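Local coordinates for protein DNA endonuclease I-CvuI (Chlorella vulgaris, PDB 5A77) that is a LAGLIDADG homing endonuclease that cleaves a homing-site DNA in the presence of magnesium, probably to spread its chloroplast intron, at residues 108-111 and 112-115; 146-149 and 150-153; 12-15 and 16-20. All blocks are in the same frame, centred on the assembly; numbering follows the deposited sequence.

Interaction 1: 108-111 and 112-115; sequences VLQI and IKKL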
loop_
_atom_site.group_PDB
_atom_site.type_symbol
_atom_site.label_atom_id
_atom_site.label_comp_id
_atom_site.label_asym_id
_atom_site.label_seq_id
_atom_site.Cartn_x
_atom_site.Cartn_y
_atom_site.Cartn_z
ATOM N N VAL B 108 -15.158 7.088 -11.320
ATOM C CA VAL B 108 -14.800 8.490 -11.096
ATOM C C VAL B 108 -14.548 9.246 -12.410
ATOM O O VAL B 108 -14.893 10.424 -12.528
ATOM C CB VAL B 108 -13.565 8.606 -10.173
ATOM C CG1 VAL B 108 -13.028 10.037 -10.159
ATOM C CG2 VAL B 108 -13.931 8.171 -8.755
ATOM N N LEU B 109 -13.996 8.576 -13.416
ATOM C CA LEU B 109 -13.866 9.213 -14.723
ATOM C C LEU B 109 -15.226 9.406 -15.419
ATOM O O LEU B 109 -15.393 10.362 -16.182
ATOM C CB LEU B 109 -12.928 8.418 -15.625
ATOM C CG LEU B 109 -11.460 8.528 -15.219
ATOM C CD1 LEU B 109 -10.563 7.734 -16.143
ATOM C CD2 LEU B 109 -11.027 9.995 -15.167
ATOM N N GLN B 110 -16.189 8.513 -15.171
ATOM C CA GLN B 110 -17.537 8.714 -15.695
ATOM C C GLN B 110 -18.200 9.888 -14.978
ATOM O O GLN B 110 -19.002 10.624 -15.578
ATOM C CB GLN B 110 -18.405 7.450 -15.557
ATOM C CG GLN B 110 -18.188 6.398 -16.647
ATOM C CD GLN B 110 -18.186 6.998 -18.036
ATOM O OE1 GLN B 110 -19.031 7.821 -18.360
ATOM N NE2 GLN B 110 -17.228 6.599 -18.860
ATOM N N ILE B 111 -17.866 10.068 -13.698
ATOM C CA ILE B 111 -18.383 11.220 -12.951
ATOM C C ILE B 111 -17.775 12.543 -13.408
ATOM O O ILE B 111 -18.463 13.556 -13.488
ATOM C CB ILE B 111 -18.133 11.099 -11.442
ATOM C CG1 ILE B 111 -18.765 9.828 -10.882
ATOM C CG2 ILE B 111 -18.662 12.337 -10.714
ATOM C CD1 ILE B 111 -18.727 9.768 -9.364
ATOM N N ILE B 112 -16.475 12.545 -13.687
ATOM C CA ILE B 112 -15.817 13.778 -14.092
ATOM C C ILE B 112 -16.410 14.228 -15.426
ATOM O O ILE B 112 -16.440 15.426 -15.736
ATOM C CB ILE B 112 -14.286 13.608 -14.188
ATOM C CG1 ILE B 112 -13.669 13.538 -12.785
ATOM C CG2 ILE B 112 -13.645 14.767 -14.948
ATOM C CD1 ILE B 112 -12.214 13.050 -12.765
ATOM N N LYS B 113 -16.923 13.266 -16.188
ATOM C CA LYS B 113 -17.554 13.563 -17.471
ATOM C C LYS B 113 -18.729 14.539 -17.348
ATOM O O LYS B 113 -18.903 15.408 -18.202
ATOM C CB LYS B 113 -18.016 12.270 -18.143
ATOM C CG LYS B 113 -17.420 12.066 -19.523
ATOM C CD LYS B 113 -17.549 10.621 -19.972
ATOM C CE LYS B 113 -16.272 9.848 -19.644
ATOM N NZ LYS B 113 -16.018 8.702 -20.574
ATOM N N LYS B 114 -19.496 14.415 -16.267
ATOM C CA LYS B 114 -20.703 15.206 -16.078
ATOM C C LYS B 114 -20.587 16.417 -15.134
ATOM O O LYS B 114 -21.510 17.232 -15.069
ATOM C CB LYS B 114 -21.821 14.301 -15.578
ATOM C CG LYS B 114 -21.591 12.846 -15.889
ATOM C CD LYS B 114 -22.821 12.021 -15.632
ATOM C CE LYS B 114 -22.977 11.026 -16.751
ATOM N NZ LYS B 114 -24.343 10.463 -16.777
ATOM N N LEU B 115 -19.476 16.541 -14.410
ATOM C CA LEU B 115 -19.294 17.669 -13.490
ATOM C C LEU B 115 -19.439 19.031 -14.165
ATOM O O LEU B 115 -20.005 19.943 -13.567
ATOM C CB LEU B 115 -17.929 17.605 -12.785
ATOM C CG LEU B 115 -17.651 16.429 -11.851
ATOM C CD1 LEU B 115 -16.233 16.541 -11.314
ATOM C CD2 LEU B 115 -18.665 16.380 -10.718
#
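Ile-111 O receives two backbone N-H groups near the C-terminal end of helix 102-114: Lys-114 N at 3.1 Å and, weakly, Leu-115 N at 3.3 Å. The carbonyl is thus shared by a three-residue bond and a weak four-residue bond, with Lys-114 N well above its plane, 60° out of it. Just upstream the regular pattern holds, with Ile-112 N bonded to Val-108 O at 2.9 Å.

The apolar face is built from branched chains one turn apart. The CD1 methyl of Ile-112 lies 4.1 Å from Val-108 CG1 and equally far from Leu-109 CD2, so one methyl closes on both neighbours. With CG1 of Ile-111 at chi1 -58°, CG2 stands anti to the backbone N and meets Leu-115 CD2 at 4.0 Å. Beta-branching limits rotation in Val-108, Ile-111 and Ile-112, while the leucines supply more flexible bulk. On the other flank, Gln-110 and Lys-113 run alongside one another, while Lys-114 reaches a salt bridge with Glu-126.

Val-108 and Leu-109 pack on helix 84-94. Val-108, Ile-111 and Ile-112 settle on strand 39-50, with Val-108 and Ile-111 also touching strand 23-31, and Ile-111 meets Leu-130 of helix 121-135.

Interaction 2: 146-149 and 150-153; sequences LAEN and VREC
Arg-151 and Glu-148, three residues apart on the exposed side of helix 147-156, run alongside each other and pair by charge. From the base of Arg-151, CB sits 3.7 Å from Ala-147 O, the carbonyl that also takes the nearly straight bond of Arg-151 N at 2.8 Å. CG passes the carboxylate, and from CG to NE the chain is extended: CD lies 3.0 Å from Glu-148 OE2, and NE 3.0 Å from the same oxygen. This is a salt bridge, but its N-H bond is weak and bent, 121° at the hydrogen, with the carboxylate and guanidinium planes turned 67° apart. At the tip, NH2 makes a long ion pair of 3.8 Å with Glu-152 OE1, an attraction of charges and not a hydrogen bond: the oxygen lies over one guanidinium face, offset toward the rim.

The arginine thus bridges two glutamates from one side, their OE1 atoms 4.1 Å apart. Shortened to an alanine here, the side chain would probably leave Glu-148 without its salt-bridge partner and the close pair of carboxylates less well offset.

At the start of the helix, Asn-149 OD1, at N3, accepts the N-H of Leu-146, the N-cap residue, at 3.1 Å, the donor standing above the carbonyl plane. The small Ala-147 is consistent with close approach to helix 121-135, where it touches Met-125 and Leu-129; Arg-151 also rests on Met-125, and Ala-147 N bonds to Asp-132.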
loop_
_atom_site.group_PDB
_atom_site.type_symbol
_atom_site.label_atom_id
_atom_site.label_comp_id
_atom_site.label_asym_id
_atom_site.label_seq_id
_atom_site.Cartn_x
_atom_site.Cartn_y
_atom_site.Cartn_z
ATOM N N LEU B 146 -26.335 10.001 1.001
ATOM C CA LEU B 146 -26.486 9.219 -0.224
ATOM C C LEU B 146 -27.302 9.954 -1.285
ATOM O O LEU B 146 -27.838 11.042 -1.032
ATOM C CB LEU B 146 -27.136 7.875 0.087
ATOM C CG LEU B 146 -26.264 6.885 0.856
ATOM C CD1 LEU B 146 -27.074 6.283 2.000
ATOM C CD2 LEU B 146 -25.714 5.809 -0.079
ATOM N N ALA B 147 -27.383 9.361 -2.475
ATOM C CA ALA B 147 -28.143 9.951 -3.572
ATOM C C ALA B 147 -29.582 10.241 -3.168
ATOM O O ALA B 147 -30.107 11.305 -3.502
ATOM C CB ALA B 147 -28.117 9.052 -4.791
ATOM N N GLU B 148 -30.209 9.312 -2.442
ATOM C CA GLU B 148 -31.606 9.471 -2.019
ATOM C C GLU B 148 -31.826 10.783 -1.260
ATOM O O GLU B 148 -32.918 11.354 -1.304
ATOM C CB GLU B 148 -32.054 8.295 -1.143
ATOM C CG GLU B 148 -33.138 7.393 -1.741
ATOM C CD GLU B 148 -34.239 8.140 -2.511
ATOM O OE1 GLU B 148 -35.020 8.903 -1.896
ATOM O OE2 GLU B 148 -34.346 7.930 -3.740
ATOM N N ASN B 149 -30.793 11.255 -0.560
ATOM C CA ASN B 149 -30.881 12.541 0.123
ATOM C C ASN B 149 -30.925 13.685 -0.890
ATOM O O ASN B 149 -31.810 14.547 -0.835
ATOM C CB ASN B 149 -29.714 12.729 1.096
ATOM C CG ASN B 149 -29.682 11.663 2.179
ATOM O OD1 ASN B 149 -28.619 11.292 2.674
ATOM N ND2 ASN B 149 -30.850 11.156 2.542
ATOM N N VAL B 150 -29.980 13.669 -1.825
ATOM C CA VAL B 150 -29.927 14.663 -2.886
ATOM C C VAL B 150 -31.234 14.702 -3.685
ATOM O O VAL B 150 -31.836 15.776 -3.859
ATOM C CB VAL B 150 -28.745 14.390 -3.832
ATOM C CG1 VAL B 150 -28.814 15.257 -5.064
ATOM C CG2 VAL B 150 -27.458 14.643 -3.106
ATOM N N ARG B 151 -31.680 13.538 -4.152
ATOM C CA ARG B 151 -32.853 13.478 -5.009
ATOM C C ARG B 151 -34.062 14.067 -4.287
ATOM O O ARG B 151 -34.842 14.826 -4.872
ATOM C CB ARG B 151 -33.149 12.047 -5.454
ATOM C CG ARG B 151 -34.496 11.521 -5.030
ATOM C CD ARG B 151 -34.794 10.179 -5.656
ATOM N NE ARG B 151 -36.128 9.706 -5.288
ATOM C CZ ARG B 151 -37.246 10.140 -5.859
ATOM N NH1 ARG B 151 -37.165 11.054 -6.813
ATOM N NH2 ARG B 151 -38.434 9.669 -5.486
ATOM N N GLU B 152 -34.199 13.767 -3.004
ATOM C CA GLU B 152 -35.409 14.171 -2.323
ATOM C C GLU B 152 -35.436 15.660 -2.015
ATOM O O GLU B 152 -36.487 16.291 -2.111
ATOM C CB GLU B 152 -35.602 13.316 -1.061
ATOM C CG GLU B 152 -37.042 13.327 -0.574
ATOM C CD GLU B 152 -38.029 12.523 -1.448
ATOM O OE1 GLU B 152 -37.654 11.938 -2.500
ATOM O OE2 GLU B 152 -39.218 12.517 -1.065
ATOM N N CYS B 153 -34.280 16.212 -1.674
ATOM C CA CYS B 153 -34.160 17.630 -1.364
ATOM C C CYS B 153 -34.195 18.447 -2.659
ATOM O O CYS B 153 -34.639 19.593 -2.677
ATOM C CB CYS B 153 -32.867 17.896 -0.593
ATOM S SG CYS B 153 -32.304 19.604 -0.524
#

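Interaction 3: 12-15 and 16-20; sequences FAWL and AGFVD
Trp-14 and Phe-18, one turn apart, lie alongside each other with ring planes near parallel at 18° but slid apart, their centroids 5.1 Å from one another. The six-membered ring of the indole reaches Phe-18 at its rim, CZ2 being 4.0 Å from CD1, while Trp-14 CH2 lies over one face of the phenyl ring. Both rings leave the helix with CG roughly anti to the backbone N (chi1 174° in Trp-14, -153° in Phe-18), which aims them the same way. Next to them the Leu-15 CD1 methyl nests between Phe-18 CB and Val-19 CG2, 4.2 Å from each.

Ala-16 is a low bump, its methyl CB meeting Phe-12 O at 3.2 Å. The hollow lies across the dimer: Phe-18 packs on Gly-17 of the second subunit, where the missing side chain leaves bare backbone. Residues 15-20 belong to the LAGLIDADG motif that names the family, whose helices pair across the dimer; Trp-14 NE1 bonds to Asp-20 of the second subunit.

Within the chain, Leu-15 beds on Ile-60 and Leu-64 of helix 55-64, which Trp-14 also touches through Ile-56, and Phe-18 and Val-19 rest on Val-47 of strand 39-50.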
loop_
_atom_site.group_PDB
_atom_site.type_symbol
_atom_site.label_atom_id
_atom_site.label_comp_id
_atom_site.label_asym_id
_atom_site.label_seq_id
_atom_site.Cartn_x
_atom_site.Cartn_y
_atom_site.Cartn_z
ATOM N N PHE B 12 4.900 5.472 -12.829
ATOM C CA PHE B 12 3.441 5.388 -12.804
ATOM C C PHE B 12 2.983 3.990 -12.377
ATOM O O PHE B 12 1.938 3.834 -11.746
ATOM C CB PHE B 12 2.853 5.745 -14.177
ATOM C CG PHE B 12 3.016 7.196 -14.555
ATOM C CD1 PHE B 12 2.896 8.194 -13.602
ATOM C CD2 PHE B 12 3.291 7.560 -15.866
ATOM C CE1 PHE B 12 3.053 9.539 -13.950
ATOM C CE2 PHE B 12 3.456 8.895 -16.219
ATOM C CZ PHE B 12 3.336 9.886 -15.259
ATOM N N ALA B 13 3.780 2.977 -12.710
ATOM C CA ALA B 13 3.495 1.600 -12.302
ATOM C C ALA B 13 3.751 1.420 -10.802
ATOM O O ALA B 13 2.944 0.809 -10.094
ATOM C CB ALA B 13 4.329 0.616 -13.112
ATOM N N TRP B 14 4.873 1.952 -10.327
ATOM C CA TRP B 14 5.183 1.961 -8.899
ATOM C C TRP B 14 4.074 2.675 -8.135
ATOM O O TRP B 14 3.568 2.163 -7.141
ATOM C CB TRP B 14 6.541 2.639 -8.622
ATOM C CG TRP B 14 6.837 2.796 -7.146
ATOM C CD1 TRP B 14 7.491 1.905 -6.342
ATOM C CD2 TRP B 14 6.475 3.911 -6.303
ATOM N NE1 TRP B 14 7.554 2.391 -5.056
ATOM C CE2 TRP B 14 6.949 3.604 -5.008
ATOM C CE3 TRP B 14 5.811 5.118 -6.526
ATOM C CZ2 TRP B 14 6.759 4.485 -3.933
ATOM C CZ3 TRP B 14 5.632 5.987 -5.453
ATOM C CH2 TRP B 14 6.104 5.662 -4.172
ATOM N N LEU B 15 3.701 3.862 -8.608
ATOM C CA LEU B 15 2.670 4.661 -7.950
ATOM C C LEU B 15 1.309 3.976 -8.010
ATOM O O LEU B 15 0.541 4.003 -7.044
ATOM C CB LEU B 15 2.580 6.054 -8.574
ATOM C CG LEU B 15 1.570 6.933 -7.841
ATOM C CD1 LEU B 15 1.898 6.954 -6.354
ATOM C CD2 LEU B 15 1.529 8.345 -8.417
ATOM N N ALA B 16 1.007 3.362 -9.144
ATOM C CA ALA B 16 -0.192 2.566 -9.214
ATOM C C ALA B 16 -0.111 1.499 -8.136
ATOM O O ALA B 16 -1.083 1.255 -7.407
ATOM C CB ALA B 16 -0.353 1.945 -10.588
ATOM N N GLY B 17 1.064 0.884 -8.027
ATOM C CA GLY B 17 1.299 -0.131 -7.023
ATOM C C GLY B 17 0.991 0.409 -5.643
ATOM O O GLY B 17 0.397 -0.277 -4.813
ATOM N N PHE B 18 1.364 1.662 -5.412
ATOM C CA PHE B 18 1.224 2.274 -4.099
ATOM C C PHE B 18 -0.229 2.625 -3.789
ATOM O O PHE B 18 -0.724 2.360 -2.688
ATOM C CB PHE B 18 2.109 3.514 -4.020
ATOM C CG PHE B 18 2.549 3.856 -2.642
ATOM C CD1 PHE B 18 3.569 3.131 -2.026
ATOM C CD2 PHE B 18 1.973 4.918 -1.960
ATOM C CE1 PHE B 18 4.005 3.460 -0.744
ATOM C CE2 PHE B 18 2.401 5.259 -0.673
ATOM C CZ PHE B 18 3.414 4.522 -0.063
ATOM N N VAL B 19 -0.910 3.220 -4.763
ATOM C CA VAL B 19 -2.314 3.580 -4.601
ATOM C C VAL B 19 -3.201 2.334 -4.364
ATOM O O VAL B 19 -4.082 2.351 -3.498
ATOM C CB VAL B 19 -2.824 4.374 -5.829
ATOM C CG1 VAL B 19 -4.323 4.607 -5.740
ATOM C CG2 VAL B 19 -2.081 5.702 -5.934
ATOM N N ASP B 20 -2.960 1.248 -5.102
ATOM C CA ASP B 20 -3.741 0.021 -4.895
ATOM C C ASP B 20 -3.672 -0.474 -3.453
ATOM O O ASP B 20 -4.581 -1.161 -2.988
ATOM C CB ASP B 20 -3.274 -1.101 -5.826
ATOM C CG ASP B 20 -3.987 -1.089 -7.148
ATOM O OD1 ASP B 20 -5.131 -0.603 -7.196
ATOM O OD2 ASP B 20 -3.411 -1.561 -8.146
#

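The three contacts follow one another along the chain without nesting or crossing, each a turn or two of one helix, so none closes a long loop. Interaction 3 comes first, in helix 6-22 at the face between subunits. Strands, including 39-50, follow before interaction 1 near the end of helix 102-114, and helix 121-135 then leads on to interaction 2 in helix 147-156. Strand 39-50 is shared ground for interactions 3 and 1, while helix 121-135 is touched by both 1 and 2. Interactions 2 and 3 lie on opposite sides of the chain's centre, their own centres about 34 Å apart.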